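Local coordinates for putative nucleoprotein (Infectious salmon anemia virus, PDB 4EWC) that encapsidates the negative-strand viral RNA, protecting it from nucleases and forming the ribonucleoprotein that serves as template for transcription and replication, at residues P156-F161 against A179-L184; S163-E168 against K220-N225. All coordinates share one frame; numbering follows the deposited sequence.

Contact 1: residues P156-F161 against A179-L184; sequences PALTTF and AIMRIL. Unlike the reference sequence in segment 179-184: Met181 (reference Ile).
Ile180 and Leu184, which both touch Leu158, are joined by the helical bond from Leu184 N to Ile180 O (2.8 Å). No hydrogen bond crosses the contact, which is apolar and buried. One residue, Leu158, makes all of it from the 156-161 side. Its CB points at the other helix, and its CD2 meets Leu184 CD2 at 3.5 Å. The same Leu184 methyl is 3.8 Å from Leu158 CD1, so it sits against both branches of the fork. Leu184 has CG anti to its N (chi1 174°); this swings the fork toward Leu158, although the CB does not point there. CD1 of Leu158 also touches Ile180 CG2 at 4.2 Å. Met181, a selenomethionine, starts out away from the contact. Its chain bends at chi2 and chi3 and brings SE back to 4.2 Å from Leu158 CD1. Leu158 crosses both Leu184 and Met181 at about a right angle. The contact is plain helix-helix packing of helix 142-162 on helix 174-188; the segments cross at 99°, nearly perpendicular, with axes 11.8 Å apart. Met398 of helix 394-402 packs on both Leu158 and Ile180. Helix 253-269 covers Met181, while helix 226-236 touches Ala157, Phe161 and Ile183.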
loop_
_atom_site.group_PDB
_atom_site.type_symbol
_atom_site.label_atom_id
_atom_site.label_comp_id
_atom_site.label_asym_id
_atom_site.label_seq_id
_atom_site.Cartn_x
_atom_site.Cartn_y
_atom_site.Cartn_z
ATOM N N PRO A 156 -36.550 -13.241 -0.813
ATOM C CA PRO A 156 -37.592 -13.543 -1.812
ATOM C C PRO A 156 -38.827 -12.651 -1.643
ATOM O O PRO A 156 -39.377 -12.167 -2.629
ATOM C CB PRO A 156 -37.949 -14.999 -1.522
ATOM C CG PRO A 156 -36.686 -15.580 -0.958
ATOM C CD PRO A 156 -36.066 -14.465 -0.142
ATOM N N ALA A 157 -39.228 -12.407 -0.401
ATOM C CA ALA A 157 -40.377 -11.547 -0.123
ATOM C C ALA A 157 -40.119 -10.113 -0.549
ATOM O O ALA A 157 -41.052 -9.402 -0.941
ATOM C CB ALA A 157 -40.731 -11.598 1.345
ATOM N N LEU A 158 -38.860 -9.686 -0.466
ATOM C CA LEU A 158 -38.487 -8.386 -0.985
ATOM C C LEU A 158 -38.511 -8.397 -2.512
ATOM O O LEU A 158 -38.892 -7.412 -3.126
ATOM C CB LEU A 158 -37.090 -7.958 -0.494
ATOM C CG LEU A 158 -36.891 -7.707 0.988
ATOM C CD1 LEU A 158 -35.407 -7.475 1.255
ATOM C CD2 LEU A 158 -37.742 -6.524 1.463
ATOM N N THR A 159 -38.099 -9.514 -3.113
ATOM C CA THR A 159 -38.122 -9.595 -4.551
ATOM C C THR A 159 -39.559 -9.418 -5.035
ATOM O O THR A 159 -39.830 -8.620 -5.943
ATOM C CB THR A 159 -37.558 -10.912 -5.100
ATOM O OG1 THR A 159 -36.133 -10.885 -5.041
ATOM C CG2 THR A 159 -37.994 -11.098 -6.574
ATOM N N THR A 160 -40.473 -10.132 -4.382
ATOM C CA THR A 160 -41.887 -10.122 -4.725
ATOM C C THR A 160 -42.578 -8.774 -4.514
ATOM O O THR A 160 -43.303 -8.272 -5.392
ATOM C CB THR A 160 -42.622 -11.228 -3.962
ATOM O OG1 THR A 160 -42.317 -12.493 -4.568
ATOM C CG2 THR A 160 -44.127 -10.999 -3.956
ATOM N N PHE A 161 -42.353 -8.186 -3.352
ATOM C CA PHE A 161 -42.911 -6.874 -3.059
ATOM C C PHE A 161 -42.491 -5.852 -4.103
ATOM O O PHE A 161 -43.335 -5.139 -4.646
ATOM C CB PHE A 161 -42.505 -6.404 -1.666
ATOM C CG PHE A 161 -43.210 -5.151 -1.228
ATOM C CD1 PHE A 161 -42.772 -3.903 -1.658
ATOM C CD2 PHE A 161 -44.311 -5.209 -0.387
ATOM C CE1 PHE A 161 -43.414 -2.750 -1.254
ATOM C CE2 PHE A 161 -44.955 -4.053 0.014
ATOM C CZ PHE A 161 -44.505 -2.825 -0.423
ATOM N N ALA A 179 -31.172 0.927 -1.704
ATOM C CA ALA A 179 -32.409 1.659 -1.497
ATOM C C ALA A 179 -33.482 0.778 -0.851
ATOM O O ALA A 179 -34.226 1.233 0.017
ATOM C CB ALA A 179 -32.894 2.243 -2.812
ATOM N N ILE A 180 -33.546 -0.481 -1.274
ATOM C CA ILE A 180 -34.526 -1.435 -0.759
ATOM C C ILE A 180 -34.314 -1.726 0.742
ATOM O O ILE A 180 -35.257 -1.675 1.533
ATOM C CB ILE A 180 -34.539 -2.720 -1.639
ATOM C CG1 ILE A 180 -35.264 -2.413 -2.962
ATOM C CG2 ILE A 180 -35.190 -3.890 -0.937
ATOM C CD1 ILE A 180 -35.019 -3.420 -4.081
HETATM N N MSE A 181 -33.076 -1.991 1.148
HETATM C CA MSE A 181 -32.795 -2.199 2.566
HETATM C C MSE A 181 -33.081 -0.953 3.425
HETATM O O MSE A 181 -33.524 -1.069 4.568
HETATM C CB MSE A 181 -31.342 -2.635 2.795
HETATM C CG MSE A 181 -30.988 -4.015 2.358
HETATM SE SE MSE A 181 -32.217 -5.409 3.028
HETATM C CE MSE A 181 -32.270 -5.065 4.934
ATOM N N ARG A 182 -32.793 0.224 2.887
ATOM C CA ARG A 182 -32.964 1.456 3.643
ATOM C C ARG A 182 -34.438 1.695 3.875
ATOM O O ARG A 182 -34.852 2.086 4.969
ATOM C CB ARG A 182 -32.337 2.648 2.912
ATOM C CG ARG A 182 -30.838 2.748 3.066
ATOM C CD ARG A 182 -30.282 3.905 2.240
ATOM N NE ARG A 182 -28.829 3.810 2.056
ATOM C CZ ARG A 182 -27.923 4.275 2.923
ATOM N NH1 ARG A 182 -28.312 4.874 4.046
ATOM N NH2 ARG A 182 -26.622 4.145 2.668
ATOM N N ILE A 183 -35.229 1.455 2.837
ATOM C CA ILE A 183 -36.670 1.603 2.948
ATOM C C ILE A 183 -37.252 0.511 3.847
ATOM O O ILE A 183 -38.183 0.746 4.623
ATOM C CB ILE A 183 -37.349 1.650 1.564
ATOM C CG1 ILE A 183 -38.764 2.191 1.682
ATOM C CG2 ILE A 183 -37.349 0.311 0.887
ATOM C CD1 ILE A 183 -38.789 3.629 2.110
ATOM N N LEU A 184 -36.674 -0.679 3.758
ATOM C CA LEU A 184 -37.104 -1.780 4.602
ATOM C C LEU A 184 -36.880 -1.427 6.058
ATOM O O LEU A 184 -37.791 -1.539 6.872
ATOM C CB LEU A 184 -36.344 -3.050 4.253
ATOM C CG LEU A 184 -36.576 -4.271 5.148
ATOM C CD1 LEU A 184 -38.031 -4.436 5.553
ATOM C CD2 LEU A 184 -36.108 -5.506 4.423
#

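Contact 2: residues S163-E168 against K220-N225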
loop_
_atom_site.group_PDB
_atom_site.type_symbol
_atom_site.label_atom_id
_atom_site.label_comp_id
_atom_site.label_asym_id
_atom_site.label_seq_id
_atom_site.Cartn_x
_atom_site.Cartn_y
_atom_site.Cartn_z
ATOM N N SER A 163 -41.478 -6.108 -7.120
ATOM C CA SER A 163 -41.837 -6.458 -8.497
ATOM C C SER A 163 -43.083 -5.698 -8.899
ATOM O O SER A 163 -43.418 -5.605 -10.083
ATOM C CB SER A 163 -42.126 -7.940 -8.597
ATOM O OG SER A 163 -40.975 -8.695 -8.295
ATOM N N ALA A 164 -43.776 -5.182 -7.885
ATOM C CA ALA A 164 -44.937 -4.335 -8.073
ATOM C C ALA A 164 -44.471 -2.945 -8.467
ATOM O O ALA A 164 -45.177 -2.208 -9.134
ATOM C CB ALA A 164 -45.735 -4.258 -6.798
ATOM N N ILE A 165 -43.261 -2.599 -8.056
ATOM C CA ILE A 165 -42.801 -1.221 -8.074
ATOM C C ILE A 165 -41.692 -1.013 -9.091
ATOM O O ILE A 165 -41.592 0.044 -9.703
ATOM C CB ILE A 165 -42.270 -0.845 -6.675
ATOM C CG1 ILE A 165 -43.406 -0.867 -5.663
ATOM C CG2 ILE A 165 -41.644 0.521 -6.688
ATOM C CD1 ILE A 165 -44.553 0.073 -6.036
ATOM N N LEU A 166 -40.859 -2.034 -9.243
ATOM C CA LEU A 166 -39.646 -1.940 -10.023
ATOM C C LEU A 166 -39.644 -2.990 -11.087
ATOM O O LEU A 166 -40.312 -3.999 -10.979
ATOM C CB LEU A 166 -38.401 -2.186 -9.164
ATOM C CG LEU A 166 -38.082 -1.321 -7.945
ATOM C CD1 LEU A 166 -36.663 -1.630 -7.484
ATOM C CD2 LEU A 166 -38.264 0.154 -8.259
ATOM N N SER A 167 -38.855 -2.741 -12.118
ATOM C CA SER A 167 -38.640 -3.715 -13.161
ATOM C C SER A 167 -37.619 -4.702 -12.657
ATOM O O SER A 167 -37.102 -4.590 -11.544
ATOM C CB SER A 167 -38.083 -3.044 -14.404
ATOM O OG SER A 167 -36.704 -2.753 -14.231
ATOM N N GLU A 168 -37.310 -5.652 -13.520
ATOM C CA GLU A 168 -36.320 -6.664 -13.246
ATOM C C GLU A 168 -34.918 -6.061 -13.297
ATOM O O GLU A 168 -34.099 -6.279 -12.403
ATOM C CB GLU A 168 -36.452 -7.770 -14.297
ATOM C CG GLU A 168 -35.295 -8.739 -14.347
ATOM C CD GLU A 168 -35.378 -9.797 -13.276
ATOM O OE1 GLU A 168 -36.125 -9.605 -12.292
ATOM O OE2 GLU A 168 -34.700 -10.835 -13.425
ATOM N N LYS A 220 -35.861 7.931 -11.178
ATOM C CA LYS A 220 -37.306 8.089 -10.983
ATOM C C LYS A 220 -37.708 8.007 -9.502
ATOM O O LYS A 220 -37.051 7.348 -8.690
ATOM C CB LYS A 220 -38.093 7.043 -11.793
ATOM N N GLN A 221 -38.795 8.681 -9.154
ATOM C CA GLN A 221 -39.338 8.555 -7.815
ATOM C C GLN A 221 -40.599 7.708 -7.786
ATOM O O GLN A 221 -41.672 8.144 -8.211
ATOM C CB GLN A 221 -39.635 9.919 -7.236
ATOM C CG GLN A 221 -38.459 10.854 -7.252
ATOM C CD GLN A 221 -38.664 12.012 -6.311
ATOM O OE1 GLN A 221 -39.751 12.589 -6.254
ATOM N NE2 GLN A 221 -37.627 12.349 -5.540
ATOM N N VAL A 222 -40.465 6.500 -7.260
ATOM C CA VAL A 222 -41.601 5.607 -7.078
ATOM C C VAL A 222 -42.149 5.736 -5.667
ATOM O O VAL A 222 -41.503 6.306 -4.789
ATOM C CB VAL A 222 -41.200 4.138 -7.281
ATOM C CG1 VAL A 222 -40.607 3.943 -8.660
ATOM C CG2 VAL A 222 -40.217 3.719 -6.207
ATOM N N GLU A 223 -43.341 5.192 -5.457
ATOM C CA GLU A 223 -44.005 5.288 -4.171
ATOM C C GLU A 223 -44.057 3.941 -3.490
ATOM O O GLU A 223 -44.441 2.934 -4.094
ATOM C CB GLU A 223 -45.415 5.838 -4.338
ATOM C CG GLU A 223 -45.443 7.261 -4.841
ATOM C CD GLU A 223 -46.846 7.764 -5.077
ATOM O OE1 GLU A 223 -47.806 7.036 -4.734
ATOM O OE2 GLU A 223 -46.985 8.887 -5.612
ATOM N N VAL A 224 -43.669 3.926 -2.224
ATOM C CA VAL A 224 -43.701 2.705 -1.437
ATOM C C VAL A 224 -44.659 2.849 -0.274
ATOM O O VAL A 224 -44.606 3.821 0.465
ATOM C CB VAL A 224 -42.310 2.335 -0.904
ATOM C CG1 VAL A 224 -42.405 1.122 -0.036
ATOM C CG2 VAL A 224 -41.369 2.088 -2.058
ATOM N N ASN A 225 -45.551 1.879 -0.127
ATOM C CA ASN A 225 -46.441 1.848 1.019
ATOM C C ASN A 225 -45.781 1.068 2.161
ATOM O O ASN A 225 -45.669 -0.160 2.111
ATOM C CB ASN A 225 -47.776 1.241 0.625
ATOM C CG ASN A 225 -48.746 1.104 1.801
ATOM O OD1 ASN A 225 -48.404 0.596 2.882
ATOM N ND2 ASN A 225 -49.985 1.539 1.581
#
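Apolar packing between Ile165 and Val222 makes up most of this contact. Both residues have CB directed at the opposite segment, and their CA atoms are 7.0 Å apart. The CG2 methyl of Ile165 does the touching. It lies 3.5 Å from Val222 CG2 and 4.1 Å from Val222 CG1, so it rests against both methyls of the valine. Ile165 holds CG2 anti to its own N, with CG1 on the other branch beside that N (chi1 -65°). The two side chains meet at a slant. Leu166 adds a looser touch, CD2 to Val222 CG1 at 4.5 Å. Its CD2 reaches the valine although its CB does not point there.

One contact is between a side chain and the backbone. CD1 of Ile165 reaches the carbonyl of the next strand residue, 3.5 Å from Glu223 O. The side chain of Glu223 starts off on the far side of the strand and is exposed.

No hydrogen bond crosses the contact; the polar groups bond to neighbours beyond the two segments. Ser167 caps the short helix 168-171 with its side chain, and its N bonds to Glu170 OE1, consistent with a capping box. Asn225 is the N-cap of helix 226-236, and its OD1 accepts from Asp228 N.

Val222 also bonds through its backbone to Asn211, and Leu166 packs on Val213 of the same partner strand. Strands 209-214 and 219-224 form a two-stranded antiparallel beta-hairpin. Here a loop between two helices packs its apolar side chains onto that hairpin, just before the strand passes through an N-cap into a helix.

From the N terminus the order is 156-161, 163-168, 179-184, 220-225, so the two contacts cross. Contact 1 closes a loop of 17 intervening residues that contains the first half of contact 2. Contact 2 closes a longer one, of 51 residues, that contains the second half of contact 1. Helix 142-162 and the loop after it thus meet helix 174-188 first and the hairpin strand 219-224 next. The centres of the two contacts are about 10 Å apart, and the contacts touch. Ile180 CD1 packs on Leu166 CD1 at 4.2 Å, and Phe161 CZ lies 3.9 Å from Asn225 O. Ile183 and Phe161 both pack on Val224. Together they tie helices 142-162 and 174-188, the loop after the first, and the hairpin.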